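Local coordinates for protein naphthalene dioxygenase large subunit (Rhodococcus sp., PDB 2B1X) that is the large subunit of a Rieske-type non-haem iron dioxygenase, carrying a two-iron, two-sulfur cluster in one domain and a mononuclear iron(III) ion in the other, at residues Arg324-Leu329 against Met334-Phe339; Lys152-Gly157 against Pro300-Gly305. All coordinates share one frame; numbering follows the deposited sequence.

Contact 1 of 2, residues Arg324-Leu329 against Met334-Phe339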
ATOM      1  N   ARG A 324      22.964  11.756  11.121  1.00 11.22           N
ATOM      2  CA  ARG A 324      21.745  11.185  10.569  1.00 11.90           C
ATOM      3  C   ARG A 324      21.636   9.704  10.948  1.00 11.75           C
ATOM      4  O   ARG A 324      22.653   9.015  11.041  1.00 12.29           O
ATOM      5  CB  ARG A 324      21.714  11.367   9.033  1.00 11.24           C
ATOM      6  CG  ARG A 324      23.039  10.986   8.336  1.00 11.86           C
ATOM      7  CD  ARG A 324      23.986  12.187   8.070  1.00 12.50           C
ATOM      8  NE  ARG A 324      23.198  13.299   7.549  1.00 12.88           N
ATOM      9  CZ  ARG A 324      22.709  13.349   6.312  1.00 13.77           C
ATOM     10  NH1 ARG A 324      23.012  12.380   5.430  1.00 11.26           N
ATOM     11  NH2 ARG A 324      21.945  14.378   5.960  1.00 12.20           N
ATOM     12  N   LEU A 325      20.402   9.252  11.178  1.00 11.48           N
ATOM     13  CA  LEU A 325      20.044   7.857  11.305  1.00 11.36           C
ATOM     14  C   LEU A 325      19.521   7.274  10.006  1.00 11.72           C
ATOM     15  O   LEU A 325      18.668   7.866   9.306  1.00 11.59           O
ATOM     16  CB  LEU A 325      18.977   7.676  12.381  1.00 11.19           C
ATOM     17  CG  LEU A 325      19.497   7.840  13.828  1.00 12.30           C
ATOM     18  CD1 LEU A 325      18.342   8.074  14.787  1.00 12.31           C
ATOM     19  CD2 LEU A 325      20.350   6.596  14.237  1.00 10.33           C
ATOM     20  N   TRP A 326      20.019   6.093   9.676  1.00 11.02           N
ATOM     21  CA  TRP A 326      19.428   5.345   8.588  1.00 11.48           C
ATOM     22  C   TRP A 326      18.549   4.343   9.311  1.00 11.35           C
ATOM     23  O   TRP A 326      18.993   3.256   9.665  1.00 10.90           O
ATOM     24  CB  TRP A 326      20.500   4.667   7.714  1.00 11.10           C
ATOM     25  CG  TRP A 326      21.625   5.550   7.377  1.00 11.39           C
ATOM     26  CD1 TRP A 326      22.935   5.473   7.850  1.00 12.62           C
ATOM     27  CD2 TRP A 326      21.578   6.688   6.507  1.00 10.36           C
ATOM     28  NE1 TRP A 326      23.677   6.489   7.299  1.00 11.10           N
ATOM     29  CE2 TRP A 326      22.879   7.232   6.457  1.00 10.61           C
ATOM     30  CE3 TRP A 326      20.558   7.290   5.730  1.00  8.62           C
ATOM     31  CZ2 TRP A 326      23.196   8.364   5.698  1.00  8.79           C
ATOM     32  CZ3 TRP A 326      20.892   8.424   4.951  1.00 12.06           C
ATOM     33  CH2 TRP A 326      22.217   8.946   4.959  1.00 10.43           C
ATOM     34  N   HIS A 327      17.307   4.740   9.573  1.00 11.55           N
ATOM     35  CA  HIS A 327      16.440   3.891  10.392  1.00 12.91           C
ATOM     36  C   HIS A 327      15.825   2.706   9.612  1.00 12.62           C
ATOM     37  O   HIS A 327      15.123   2.915   8.641  1.00 14.26           O
ATOM     38  CB  HIS A 327      15.346   4.708  11.098  1.00 13.27           C
ATOM     39  CG  HIS A 327      14.568   3.890  12.057  1.00 14.30           C
ATOM     40  ND1 HIS A 327      13.229   3.604  11.870  1.00 16.48           N
ATOM     41  CD2 HIS A 327      14.958   3.211  13.161  1.00  9.53           C
ATOM     42  CE1 HIS A 327      12.816   2.820  12.849  1.00 13.11           C
ATOM     43  NE2 HIS A 327      13.851   2.546  13.627  1.00 13.55           N
ATOM     44  N   PRO A 328      16.064   1.467  10.041  1.00 12.52           N
ATOM     45  CA  PRO A 328      15.546   0.303   9.302  1.00 12.23           C
ATOM     46  C   PRO A 328      14.018   0.055   9.403  1.00 12.62           C
ATOM     47  O   PRO A 328      13.451  -0.185  10.508  1.00 12.66           O
ATOM     48  CB  PRO A 328      16.301  -0.882   9.934  1.00 11.22           C
ATOM     49  CG  PRO A 328      16.523  -0.459  11.346  1.00 11.70           C
ATOM     50  CD  PRO A 328      16.835   1.063  11.244  1.00 11.44           C
ATOM     51  N   LEU A 329      13.367   0.040   8.247  1.00 12.11           N
ATOM     52  CA  LEU A 329      11.908  -0.137   8.204  1.00 11.81           C
ATOM     53  C   LEU A 329      11.578  -1.516   7.601  1.00 12.10           C
ATOM     54  O   LEU A 329      10.564  -2.124   7.936  1.00 12.45           O
ATOM     55  CB  LEU A 329      11.268   0.984   7.385  1.00 11.76           C
ATOM     56  CG  LEU A 329      11.110   2.350   8.045  1.00 12.56           C
ATOM     57  CD1 LEU A 329      10.357   3.299   7.098  1.00 13.30           C
ATOM     58  CD2 LEU A 329      10.358   2.208   9.391  1.00 12.85           C
ATOM     59  N   MET A 334      13.769   2.479   4.368  1.00 11.57           N
ATOM     60  CA  MET A 334      14.313   3.065   5.576  1.00 11.39           C
ATOM     61  C   MET A 334      13.692   4.431   5.820  1.00 11.51           C
ATOM     62  O   MET A 334      13.106   5.013   4.900  1.00 11.11           O
ATOM     63  CB  MET A 334      15.847   3.129   5.475  1.00 12.02           C
ATOM     64  CG  MET A 334      16.358   4.155   4.410  1.00 13.78           C
ATOM     65  SD  MET A 334      18.066   4.677   4.762  1.00 15.16           S
ATOM     66  CE  MET A 334      18.689   4.843   3.084  1.00 13.16           C
ATOM     67  N   GLU A 335      13.831   4.941   7.044  1.00 10.81           N
ATOM     68  CA  GLU A 335      13.425   6.324   7.356  1.00 11.41           C
ATOM     69  C   GLU A 335      14.704   7.057   7.727  1.00 11.67           C
ATOM     70  O   GLU A 335      15.415   6.608   8.628  1.00 11.91           O
ATOM     71  CB  GLU A 335      12.413   6.367   8.511  1.00 10.44           C
ATOM     72  CG  GLU A 335      11.939   7.764   8.959  1.00 13.71           C
ATOM     73  CD  GLU A 335      10.813   7.712  10.003  1.00 17.44           C
ATOM     74  OE1 GLU A 335      10.166   6.655  10.176  1.00 19.76           O
ATOM     75  OE2 GLU A 335      10.544   8.719  10.665  1.00 20.08           O
ATOM     76  N   VAL A 336      15.036   8.110   6.984  1.00 10.43           N
ATOM     77  CA  VAL A 336      16.179   8.935   7.325  1.00 10.92           C
ATOM     78  C   VAL A 336      15.710   9.898   8.406  1.00 10.71           C
ATOM     79  O   VAL A 336      14.575  10.391   8.341  1.00 10.10           O
ATOM     80  CB  VAL A 336      16.721   9.735   6.131  1.00 10.23           C
ATOM     81  CG1 VAL A 336      18.025  10.532   6.532  1.00 10.18           C
ATOM     82  CG2 VAL A 336      16.994   8.823   4.931  1.00 10.02           C
ATOM     83  N   MET A 337      16.541  10.075   9.430  1.00 10.37           N
ATOM     84  CA  MET A 337      16.379  11.191  10.404  1.00 10.78           C
ATOM     85  C   MET A 337      17.631  12.039  10.324  1.00 10.93           C
ATOM     86  O   MET A 337      18.680  11.614  10.814  1.00 11.76           O
ATOM     87  CB  MET A 337      16.158  10.668  11.833  1.00  9.96           C
ATOM     88  CG  MET A 337      15.077   9.525  11.852  1.00 12.62           C
ATOM     89  SD  MET A 337      14.375   9.272  13.476  1.00 19.44           S
ATOM     90  CE  MET A 337      13.373   7.765  13.186  1.00 16.39           C
ATOM     91  N   SER A 338      17.525  13.237   9.737  1.00 11.54           N
ATOM     92  CA  SER A 338      18.698  14.081   9.503  1.00 11.41           C
ATOM     93  C   SER A 338      18.696  15.310  10.419  1.00 11.14           C
ATOM     94  O   SER A 338      17.793  16.142  10.365  1.00 10.34           O
ATOM     95  CB  SER A 338      18.772  14.523   8.045  1.00 11.75           C
ATOM     96  OG  SER A 338      19.938  15.304   7.865  1.00 12.79           O
ATOM     97  N   PHE A 339      19.697  15.372  11.285  1.00 10.47           N
ATOM     98  CA  PHE A 339      19.807  16.434  12.299  1.00 11.12           C
ATOM     99  C   PHE A 339      20.842  17.451  11.854  1.00 10.51           C
ATOM    100  O   PHE A 339      21.892  17.079  11.323  1.00 10.81           O
ATOM    101  CB  PHE A 339      20.283  15.826  13.625  1.00 10.50           C
ATOM    102  CG  PHE A 339      19.374  14.762  14.210  1.00 11.55           C
ATOM    103  CD1 PHE A 339      19.417  13.436  13.762  1.00 12.44           C
ATOM    104  CD2 PHE A 339      18.516  15.083  15.279  1.00  9.79           C
ATOM    105  CE1 PHE A 339      18.589  12.437  14.339  1.00 11.29           C
ATOM    106  CE2 PHE A 339      17.717  14.120  15.889  1.00 10.71           C
ATOM    107  CZ  PHE A 339      17.726  12.782  15.415  1.00 12.66           C
TER

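Contact 2 of 2, residues Lys152-Gly157 against Pro300-Gly305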
ATOM      1  N   LYS A 152      29.520  12.491  25.072  1.00 16.99           N
ATOM      2  CA  LYS A 152      29.561  13.894  24.644  1.00 17.22           C
ATOM      3  C   LYS A 152      28.253  14.434  24.055  1.00 16.76           C
ATOM      4  O   LYS A 152      28.270  15.035  22.964  1.00 16.95           O
ATOM      5  CB  LYS A 152      30.724  14.136  23.662  1.00 17.77           C
ATOM      6  CG  LYS A 152      32.101  13.681  24.166  1.00 20.10           C
ATOM      7  CD  LYS A 152      32.817  14.752  24.921  1.00 22.16           C
ATOM      8  CE  LYS A 152      33.909  14.175  25.822  1.00 24.03           C
ATOM      9  NZ  LYS A 152      35.238  14.212  25.207  1.00 26.10           N
ATOM     10  N   GLY A 153      27.140  14.239  24.763  1.00 16.02           N
ATOM     11  CA  GLY A 153      25.823  14.704  24.315  1.00 15.14           C
ATOM     12  C   GLY A 153      24.969  13.731  23.486  1.00 14.88           C
ATOM     13  O   GLY A 153      23.761  13.908  23.372  1.00 14.18           O
ATOM     14  N   LEU A 154      25.604  12.701  22.944  1.00 14.30           N
ATOM     15  CA  LEU A 154      24.957  11.682  22.133  1.00 13.95           C
ATOM     16  C   LEU A 154      24.400  10.539  23.003  1.00 13.47           C
ATOM     17  O   LEU A 154      25.160   9.773  23.627  1.00 13.53           O
ATOM     18  CB  LEU A 154      25.971  11.126  21.116  1.00 13.39           C
ATOM     19  CG  LEU A 154      26.157  11.739  19.716  1.00 16.87           C
ATOM     20  CD1 LEU A 154      26.226  13.226  19.718  1.00 18.64           C
ATOM     21  CD2 LEU A 154      27.404  11.151  19.022  1.00 15.26           C
ATOM     22  N   ILE A 155      23.074  10.429  23.038  1.00 13.22           N
ATOM     23  CA  ILE A 155      22.396   9.342  23.764  1.00 12.87           C
ATOM     24  C   ILE A 155      22.221   8.100  22.895  1.00 12.82           C
ATOM     25  O   ILE A 155      21.544   8.142  21.862  1.00 12.50           O
ATOM     26  CB  ILE A 155      21.030   9.817  24.313  1.00 12.76           C
ATOM     27  CG1 ILE A 155      21.221  11.124  25.117  1.00 13.14           C
ATOM     28  CG2 ILE A 155      20.367   8.686  25.158  1.00 12.22           C
ATOM     29  CD1 ILE A 155      19.921  11.923  25.337  1.00 15.00           C
ATOM     30  N   PHE A 156      22.832   7.002  23.328  1.00 12.70           N
ATOM     31  CA  PHE A 156      22.677   5.704  22.676  1.00 12.48           C
ATOM     32  C   PHE A 156      21.965   4.717  23.583  1.00 12.34           C
ATOM     33  O   PHE A 156      22.068   4.810  24.823  1.00 12.74           O
ATOM     34  CB  PHE A 156      24.034   5.081  22.376  1.00 12.10           C
ATOM     35  CG  PHE A 156      24.820   5.775  21.318  1.00 12.05           C
ATOM     36  CD1 PHE A 156      25.553   6.935  21.622  1.00 12.48           C
ATOM     37  CD2 PHE A 156      24.946   5.203  20.051  1.00 11.21           C
ATOM     38  CE1 PHE A 156      26.337   7.543  20.660  1.00 13.42           C
ATOM     39  CE2 PHE A 156      25.726   5.809  19.074  1.00 12.09           C
ATOM     40  CZ  PHE A 156      26.424   6.997  19.376  1.00 11.67           C
ATOM     41  N   GLY A 157      21.307   3.736  22.959  1.00 12.32           N
ATOM     42  CA  GLY A 157      20.738   2.625  23.688  1.00 12.54           C
ATOM     43  C   GLY A 157      21.051   1.297  23.059  1.00 12.71           C
ATOM     44  O   GLY A 157      21.320   1.181  21.836  1.00 13.93           O
ATOM     45  N   PRO A 300      25.821   0.695  14.237  1.00 10.37           N
ATOM     46  CA  PRO A 300      25.474   0.391  12.835  1.00 10.37           C
ATOM     47  C   PRO A 300      25.050   1.561  11.937  1.00 10.09           C
ATOM     48  O   PRO A 300      25.516   1.587  10.780  1.00 10.30           O
ATOM     49  CB  PRO A 300      24.308  -0.605  12.963  1.00  9.84           C
ATOM     50  CG  PRO A 300      23.678  -0.273  14.347  1.00 11.20           C
ATOM     51  CD  PRO A 300      24.721   0.393  15.183  1.00 10.02           C
ATOM     52  N   ASN A 301      24.191   2.463  12.405  1.00  9.83           N
ATOM     53  CA  ASN A 301      23.382   3.254  11.452  1.00  9.96           C
ATOM     54  C   ASN A 301      23.334   4.752  11.783  1.00 10.22           C
ATOM     55  O   ASN A 301      22.390   5.437  11.406  1.00 11.12           O
ATOM     56  CB  ASN A 301      21.952   2.683  11.341  1.00  9.24           C
ATOM     57  CG  ASN A 301      21.123   2.917  12.616  1.00  9.61           C
ATOM     58  OD1 ASN A 301      21.675   2.984  13.707  1.00  9.74           O
ATOM     59  ND2 ASN A 301      19.811   3.072  12.470  1.00  8.26           N
ATOM     60  N   LEU A 302      24.348   5.258  12.489  1.00 10.52           N
ATOM     61  CA  LEU A 302      24.492   6.690  12.712  1.00 10.54           C
ATOM     62  C   LEU A 302      25.640   7.186  11.849  1.00 11.16           C
ATOM     63  O   LEU A 302      26.766   6.703  11.995  1.00 11.01           O
ATOM     64  CB  LEU A 302      24.797   7.018  14.194  1.00 10.61           C
ATOM     65  CG  LEU A 302      25.310   8.478  14.441  1.00  9.84           C
ATOM     66  CD1 LEU A 302      24.175   9.451  14.168  1.00 10.71           C
ATOM     67  CD2 LEU A 302      25.869   8.679  15.831  1.00  9.27           C
ATOM     68  N   SER A 303      25.372   8.148  10.962  1.00 11.24           N
ATOM     69  CA  SER A 303      26.449   8.712  10.148  1.00 11.57           C
ATOM     70  C   SER A 303      26.609  10.207  10.442  1.00 11.83           C
ATOM     71  O   SER A 303      25.672  10.858  10.907  1.00 11.26           O
ATOM     72  CB  SER A 303      26.220   8.492   8.642  1.00 10.68           C
ATOM     73  OG  SER A 303      26.196   7.102   8.285  1.00 12.76           O
ATOM     74  N   ILE A 304      27.821  10.699  10.189  1.00 11.44           N
ATOM     75  CA  ILE A 304      28.223  12.058  10.473  1.00 12.50           C
ATOM     76  C   ILE A 304      28.717  12.663   9.182  1.00 12.50           C
ATOM     77  O   ILE A 304      29.487  12.015   8.442  1.00 12.36           O
ATOM     78  CB  ILE A 304      29.359  12.029  11.527  1.00 13.30           C
ATOM     79  CG1 ILE A 304      28.801  11.452  12.849  1.00 13.47           C
ATOM     80  CG2 ILE A 304      29.985  13.407  11.718  1.00 14.33           C
ATOM     81  CD1 ILE A 304      29.842  11.204  13.938  1.00 17.16           C
ATOM     82  N   GLY A 305      28.296  13.893   8.907  1.00 12.00           N
ATOM     83  CA  GLY A 305      28.938  14.705   7.886  1.00 12.59           C
ATOM     84  C   GLY A 305      29.308  16.078   8.406  1.00 13.17           C
ATOM     85  O   GLY A 305      28.430  16.800   8.875  1.00 14.63           O
TER

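Contact 1 of 2, residues Arg324-Leu329 against Met334-Phe339
M334 and V336 meet the benzene half of the W326 indole, side by side on one face of an antiparallel beta hairpin, strands 318-330 and 333-343 of the large sheet in the catalytic domain. The short strand axes come within 4.6 Å at 172°, which fixes the pairing as antiparallel. The ring atom CE3 of W326 touches SD of M334 at 3.7 Å, an oblique Met-aromatic contact, and also CG2 of V336, while CZ3 of W326 rests against both methyls of V336, 3.9 Å from CG1. M334 reaches the ring because its CG sits between the backbone N and the carbonyl carbon (chi1 69°). CG of R324, on the same strand as W326, rests 3.6 Å above the indole plane, toward the rim. On the other face, L325 and M337 abut at their CB atoms, and the extended M337 chain carries CE alongside CB of H327, 4.2 Å away. The carboxylate of E335 is turned to R196 in a salt bridge and to T162 of the small subunit. Backbone bonds pair L325 with M337 and H327 with E335 in both directions. R324, whose side chain lies about 8 Å from the iron(III) ion, forms a salt bridge with E369. OG of S338 hydrogen-bonds OH of Y358 and receives a weak, bent bond of 2.9 Å from NH2 of R324, with 127° at the hydrogen.

Contact 2 of 2, residues Lys152-Gly157 against Pro300-Gly305
The F156 ring receives L302 obliquely: the CD2 methyl of L302 stands 4.0 Å from CZ, the ring atom farthest from the F156 backbone. W46 also touches the F156 side chain. The two side chains of F156 and L302 cross at about a right angle, and CZ and the CD2 methyl are the atoms of their closest approach. With CG of F156 beside its backbone N (chi1 -69°), the ring swings toward L302 although its first bond does not aim there. The same CD2 methyl of L302 meets CD2 of L154 at 4.3 Å, placing one branch of L302 against two residues of strand 154-158. That strand is the middle one of a three-stranded antiparallel sheet, whereas L302 begins strand 302-309 of the large sheet in the catalytic domain; the contact therefore joins two separate sheets through their side chains. The backbones stay well apart, with 10.2 Å between CA of F156 and CA of L302, and the segments bury just 96 Å² between them. Neighbours fill in around this narrow bridge: F48 touches both L154 and L302, while L323 touches both L154 and I304, and L181 of helix 174-181 packs on L154.

Overall arrangement
The centres of the two contacts lie about 12 Å apart, and both reach the large antiparallel sheet of the catalytic domain, where strands 302-309 and 318-330 are neighbours. Contact 1 is local, pairing adjacent hairpin strands; contact 2 spans 142 intervening residues and closes before contact 1 opens. They touch directly: N of S303 is 2.9 Å from O of R324, and OG of S303 is 2.8 Å from NE1 of W326, both probable hydrogen bonds. Strand 302-309 thus lies beside the hairpin of contact 1 and also meets, through contact 2, the three-stranded sheet containing 154-158; both contacts are buried.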